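Local coordinates for protein cycloalternan-forming enzyme (Listeria monocytogenes serovar 1/2a, PDB 5F7U) that belongs to glycoside hydrolase family 31 by its TIM-barrel and flanking beta domains, and binds glycans and magnesium ions, at residues Met719-Met723 / Ala724-Pro728; Ala709-Thr712 / Ala713-Lys717. The protein carries 1 engineered substitution. All blocks are in the same frame, centred on the assembly; numbering follows the deposited sequence.

Interaction 1 of 2, residues Met719-Met723 / Ala724-Pro728; sequences MMRQM and AMDYP
Arg721 takes hold of Asp726 side-on, with one nitrogen for each carboxylate oxygen. Arg721 NE donates to Asp726 OD1 over 2.9 Å in an almost straight bond, and Arg721 NH1 reaches Asp726 OD2 on its syn lone pair at 2.8 Å. The two flat groups are nearly coplanar, 23° apart, although the side chains that carry them meet at about a right angle. A bend at chi3 (-51°) turns the end of the arginine so that its NE edge faces the aspartate. Nearer the backbone, the CB atoms of Arg721 and Met725 pack against each other.

Gln722 is the N-cap of the short helix 723-726. Its OE1 accepts from Ala724 N at 2.8 Å, with the donor lying above the amide plane; the flexible glutamine chain folds back at chi2 (-81°) and brings its amide oxygen to the first turn. Met723 O serves two donors, Asp726 N at 3.1 Å and Tyr727 N at 3.0 Å, and so closes the turn. Met723 and Tyr727 lie side by side, pointing the same way, CE of the methionine 4.0 Å from CE2 of the ring.

Further out, Gly743 O takes a bond from Arg721 NH1 and Ser718 O one from NH2, while Asn344 of helix 343-354 donates to Asp726 OD1. Gln722 NE2 bonds to Leu736 O and Ala733 O. The ion pair thus has both partners fixed from outside. The buried charge of Arg721 is met by a partly exposed carboxylate, which probably keeps Arg721 protonated and Asp726 ionised where edge strand 720-721 runs into the helix.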
loop_
_atom_site.group_PDB
_atom_site.type_symbol
_atom_site.label_atom_id
_atom_site.label_comp_id
_atom_site.label_asym_id
_atom_site.label_seq_id
_atom_site.Cartn_x
_atom_site.Cartn_y
_atom_site.Cartn_z
ATOM N N MET A 719 1.862 1.200 -7.136
ATOM C CA MET A 719 1.029 2.163 -7.860
ATOM C C MET A 719 0.921 3.515 -7.158
ATOM O O MET A 719 0.964 4.568 -7.805
ATOM C CB MET A 719 -0.360 1.582 -8.094
ATOM C CG MET A 719 -0.336 0.492 -9.157
ATOM S SD MET A 719 -1.859 -0.450 -9.166
ATOM C CE MET A 719 -2.921 0.667 -10.060
ATOM N N MET A 720 0.789 3.474 -5.832
ATOM C CA MET A 720 0.643 4.693 -5.051
ATOM C C MET A 720 1.813 4.745 -4.098
ATOM O O MET A 720 1.998 3.792 -3.350
ATOM C CB MET A 720 -0.672 4.625 -4.268
ATOM C CG MET A 720 -0.895 5.818 -3.362
ATOM S SD MET A 720 -2.454 5.771 -2.442
ATOM C CE MET A 720 -2.220 4.222 -1.590
ATOM N N ARG A 721 2.609 5.822 -4.123
ATOM C CA ARG A 721 3.858 5.846 -3.341
ATOM C C ARG A 721 4.032 7.125 -2.531
ATOM O O ARG A 721 3.760 8.220 -3.008
ATOM C CB ARG A 721 5.089 5.678 -4.269
ATOM C CG ARG A 721 5.095 4.389 -5.080
ATOM C CD ARG A 721 6.279 4.233 -6.049
ATOM N NE ARG A 721 6.466 5.410 -6.916
ATOM C CZ ARG A 721 5.622 5.796 -7.875
ATOM N NH1 ARG A 721 5.883 6.897 -8.593
ATOM N NH2 ARG A 721 4.525 5.079 -8.140
ATOM N N GLN A 722 4.553 6.961 -1.320
ATOM C CA GLN A 722 4.892 8.087 -0.445
ATOM C C GLN A 722 6.041 8.841 -1.158
ATOM O O GLN A 722 6.857 8.214 -1.881
ATOM C CB GLN A 722 5.335 7.503 0.903
ATOM C CG GLN A 722 5.381 8.485 2.083
ATOM C CD GLN A 722 6.664 9.314 2.075
ATOM O OE1 GLN A 722 7.700 8.847 1.626
ATOM N NE2 GLN A 722 6.591 10.553 2.554
ATOM N N MET A 723 6.125 10.162 -0.958
ATOM C CA MET A 723 7.020 10.988 -1.793
ATOM C C MET A 723 8.492 10.597 -1.726
ATOM O O MET A 723 9.205 10.676 -2.728
ATOM C CB MET A 723 6.866 12.483 -1.475
ATOM C CG MET A 723 5.479 13.082 -1.739
ATOM S SD MET A 723 4.858 12.936 -3.419
ATOM C CE MET A 723 6.137 13.822 -4.323
ATOM N N ALA A 724 8.937 10.145 -0.552
ATOM C CA ALA A 724 10.342 9.778 -0.345
ATOM C C ALA A 724 10.738 8.488 -1.089
ATOM O O ALA A 724 11.923 8.172 -1.203
ATOM C CB ALA A 724 10.670 9.677 1.153
ATOM N N MET A 725 9.756 7.741 -1.604
ATOM C CA MET A 725 10.084 6.589 -2.459
ATOM C C MET A 725 10.643 7.038 -3.792
ATOM O O MET A 725 11.450 6.319 -4.389
ATOM C CB MET A 725 8.864 5.691 -2.713
ATOM C CG MET A 725 8.301 5.000 -1.482
ATOM S SD MET A 725 9.473 4.034 -0.527
ATOM C CE MET A 725 9.842 2.709 -1.665
ATOM N N ASP A 726 10.215 8.199 -4.287
ATOM C CA ASP A 726 10.764 8.720 -5.547
ATOM C C ASP A 726 11.842 9.785 -5.334
ATOM O O ASP A 726 12.675 10.053 -6.248
ATOM C CB ASP A 726 9.649 9.297 -6.436
ATOM C CG ASP A 726 8.743 8.234 -7.046
ATOM O OD1 ASP A 726 8.790 7.051 -6.652
ATOM O OD2 ASP A 726 7.963 8.608 -7.949
ATOM N N TYR A 727 11.827 10.406 -4.156
ATOM C CA TYR A 727 12.719 11.555 -3.856
ATOM C C TYR A 727 13.367 11.397 -2.476
ATOM O O TYR A 727 13.112 12.202 -1.574
ATOM C CB TYR A 727 11.953 12.883 -3.966
ATOM C CG TYR A 727 11.257 13.058 -5.284
ATOM C CD1 TYR A 727 11.935 13.561 -6.402
ATOM C CD2 TYR A 727 9.926 12.675 -5.433
ATOM C CE1 TYR A 727 11.286 13.691 -7.628
ATOM C CE2 TYR A 727 9.269 12.821 -6.647
ATOM C CZ TYR A 727 9.961 13.315 -7.738
ATOM O OH TYR A 727 9.286 13.432 -8.945
ATOM N N PRO A 728 14.214 10.357 -2.300
ATOM C CA PRO A 728 14.676 10.069 -0.944
ATOM C C PRO A 728 15.622 11.099 -0.345
ATOM O O PRO A 728 15.700 11.194 0.884
ATOM C CB PRO A 728 15.390 8.721 -1.090
ATOM C CG PRO A 728 15.765 8.644 -2.533
ATOM C CD PRO A 728 14.637 9.302 -3.251
#

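Interaction 2 of 2, residues Ala709-Thr712 / Ala713-Lys717; sequences AKDT and ADNGK
The carboxylate of Asp711 and the amide of Asn715 meet steeply, their planes 73° apart. Asn715 ND2 donates to Asp711 OD1, but the modelled 2.5 Å between these two atoms is shorter than such a bond normally is, and its exact length is doubtful. The other oxygen, Asp711 OD2, lies 3.7 Å from CB of Lys717, against the start of that aliphatic chain. Setting CG trans to the backbone nitrogen (chi1 -156°) swings the Asp711 carboxylate toward the C-terminal end of helix 702-715. Asp714, one turn on from Lys710, receives Lys710 NZ on the syn lone pair of its OD2 at 2.6 Å. Three bends along the lysine lay CG, CD and CE close to this same oxygen, and its ammonium also makes a cation-pi contact with Tyr841. A water donates to Asp714 OD2 at 3.2 Å and, weakly, to Asp711 OD1, joining the two acids.

Thr712 lies on a buried side of the helix. Its OG1 donates to Lys717 O at 2.7 Å, bonds also to Ser626 OG, and thereby ties the residue beyond the helix back to its last turn. A small beta-branched alcohol suits this place because it can hold a backbone carbonyl while its carbon atoms stay packed. Gly716 N, at the end of the helix, still reaches Thr712 O at 3.0 Å, and the positive phi of 68° at Gly716, readily adopted without a side chain, turns the chain out of the helix.

Lys710 offsets Asp714, which probably stays ionised, and Lys717 is engaged by a salt bridge to Asp744. Asp711 therefore relies on the Asn715 amide, the weak water bond and, at longer range, the Lys717 charge.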
loop_
_atom_site.group_PDB
_atom_site.type_symbol
_atom_site.label_atom_id
_atom_site.label_comp_id
_atom_site.label_asym_id
_atom_site.label_seq_id
_atom_site.Cartn_x
_atom_site.Cartn_y
_atom_site.Cartn_z
ATOM N N ALA A 709 -0.280 -0.934 -12.963
ATOM C CA ALA A 709 -0.509 -2.227 -12.300
ATOM C C ALA A 709 0.462 -3.299 -12.833
ATOM O O ALA A 709 1.037 -4.075 -12.060
ATOM C CB ALA A 709 -1.956 -2.669 -12.475
ATOM N N LYS A 710 0.688 -3.300 -14.139
ATOM C CA LYS A 710 1.636 -4.228 -14.746
ATOM C C LYS A 710 3.061 -3.920 -14.307
ATOM O O LYS A 710 3.838 -4.845 -14.081
ATOM C CB LYS A 710 1.511 -4.185 -16.283
ATOM C CG LYS A 710 2.553 -4.979 -17.065
ATOM C CD LYS A 710 2.284 -6.468 -17.055
ATOM C CE LYS A 710 2.704 -7.144 -18.359
ATOM N NZ LYS A 710 4.033 -6.701 -18.878
ATOM N N ASP A 711 3.388 -2.630 -14.178
ATOM C CA ASP A 711 4.721 -2.222 -13.716
ATOM C C ASP A 711 4.990 -2.682 -12.280
ATOM O O ASP A 711 6.127 -3.003 -11.923
ATOM C CB ASP A 711 4.933 -0.719 -13.828
ATOM C CG ASP A 711 6.422 -0.346 -13.917
ATOM O OD1 ASP A 711 7.187 -1.057 -14.609
ATOM O OD2 ASP A 711 6.815 0.671 -13.317
ATOM N N THR A 712 3.943 -2.722 -11.459
ATOM C CA THR A 712 4.086 -3.332 -10.117
ATOM C C THR A 712 4.488 -4.805 -10.238
ATOM O O THR A 712 5.413 -5.268 -9.564
ATOM C CB THR A 712 2.777 -3.259 -9.321
ATOM O OG1 THR A 712 2.454 -1.898 -9.046
ATOM C CG2 THR A 712 2.931 -4.029 -7.987
ATOM N N ALA A 713 3.767 -5.534 -11.081
ATOM C CA ALA A 713 3.952 -6.984 -11.204
ATOM C C ALA A 713 5.315 -7.303 -11.803
ATOM O O ALA A 713 5.981 -8.257 -11.367
ATOM C CB ALA A 713 2.832 -7.600 -12.040
ATOM N N ASP A 714 5.733 -6.504 -12.787
ATOM C CA ASP A 714 7.004 -6.736 -13.487
ATOM C C ASP A 714 8.225 -6.171 -12.752
ATOM O O ASP A 714 9.276 -6.836 -12.674
ATOM C CB ASP A 714 6.950 -6.143 -14.901
ATOM C CG ASP A 714 6.035 -6.918 -15.836
ATOM O OD1 ASP A 714 5.586 -8.043 -15.508
ATOM O OD2 ASP A 714 5.766 -6.386 -16.928
ATOM N N ASN A 715 8.098 -4.951 -12.233
ATOM C CA ASN A 715 9.246 -4.178 -11.760
ATOM C C ASN A 715 9.200 -3.753 -10.302
ATOM O O ASN A 715 10.069 -3.003 -9.840
ATOM C CB ASN A 715 9.436 -2.969 -12.673
ATOM C CG ASN A 715 9.644 -3.384 -14.117
ATOM O OD1 ASN A 715 10.406 -4.312 -14.406
ATOM N ND2 ASN A 715 8.937 -2.735 -15.023
ATOM N N GLY A 716 8.201 -4.242 -9.575
ATOM C CA GLY A 716 8.100 -3.956 -8.141
ATOM C C GLY A 716 7.790 -2.523 -7.750
ATOM O O GLY A 716 7.937 -2.157 -6.572
ATOM N N LYS A 717 7.391 -1.687 -8.719
ATOM C CA LYS A 717 7.048 -0.299 -8.436
ATOM C C LYS A 717 5.577 -0.211 -8.038
ATOM O O LYS A 717 4.693 -0.454 -8.853
ATOM C CB LYS A 717 7.301 0.586 -9.643
ATOM C CG LYS A 717 7.204 2.069 -9.336
ATOM C CD LYS A 717 8.112 2.800 -10.290
ATOM C CE LYS A 717 7.925 4.276 -10.161
ATOM N NZ LYS A 717 8.600 4.842 -11.359
HETATM O O HOH W 1 6.243 -3.240 -16.933
#

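How the interactions relate
Interaction 2 ends helix 702-715, and after Ser718 the chain enters interaction 1 on strand 720-721, the edge of a six-stranded antiparallel sheet. Met719 joins them, its CG 3.7 Å from Thr712 OG1 and its SD 3.8 Å from Ala709 CA. Ser626 and Ser621, from the barrel part of the chain, bond to the backbone of Met719 and Met720. Interaction 1 is mostly buried, and its ion pair is locked by two bonds and by polar neighbours. Interaction 2 is partly exposed: its Lys710–Asp714 bridge has one bond and shares a water, while its inward threonine belongs to the core.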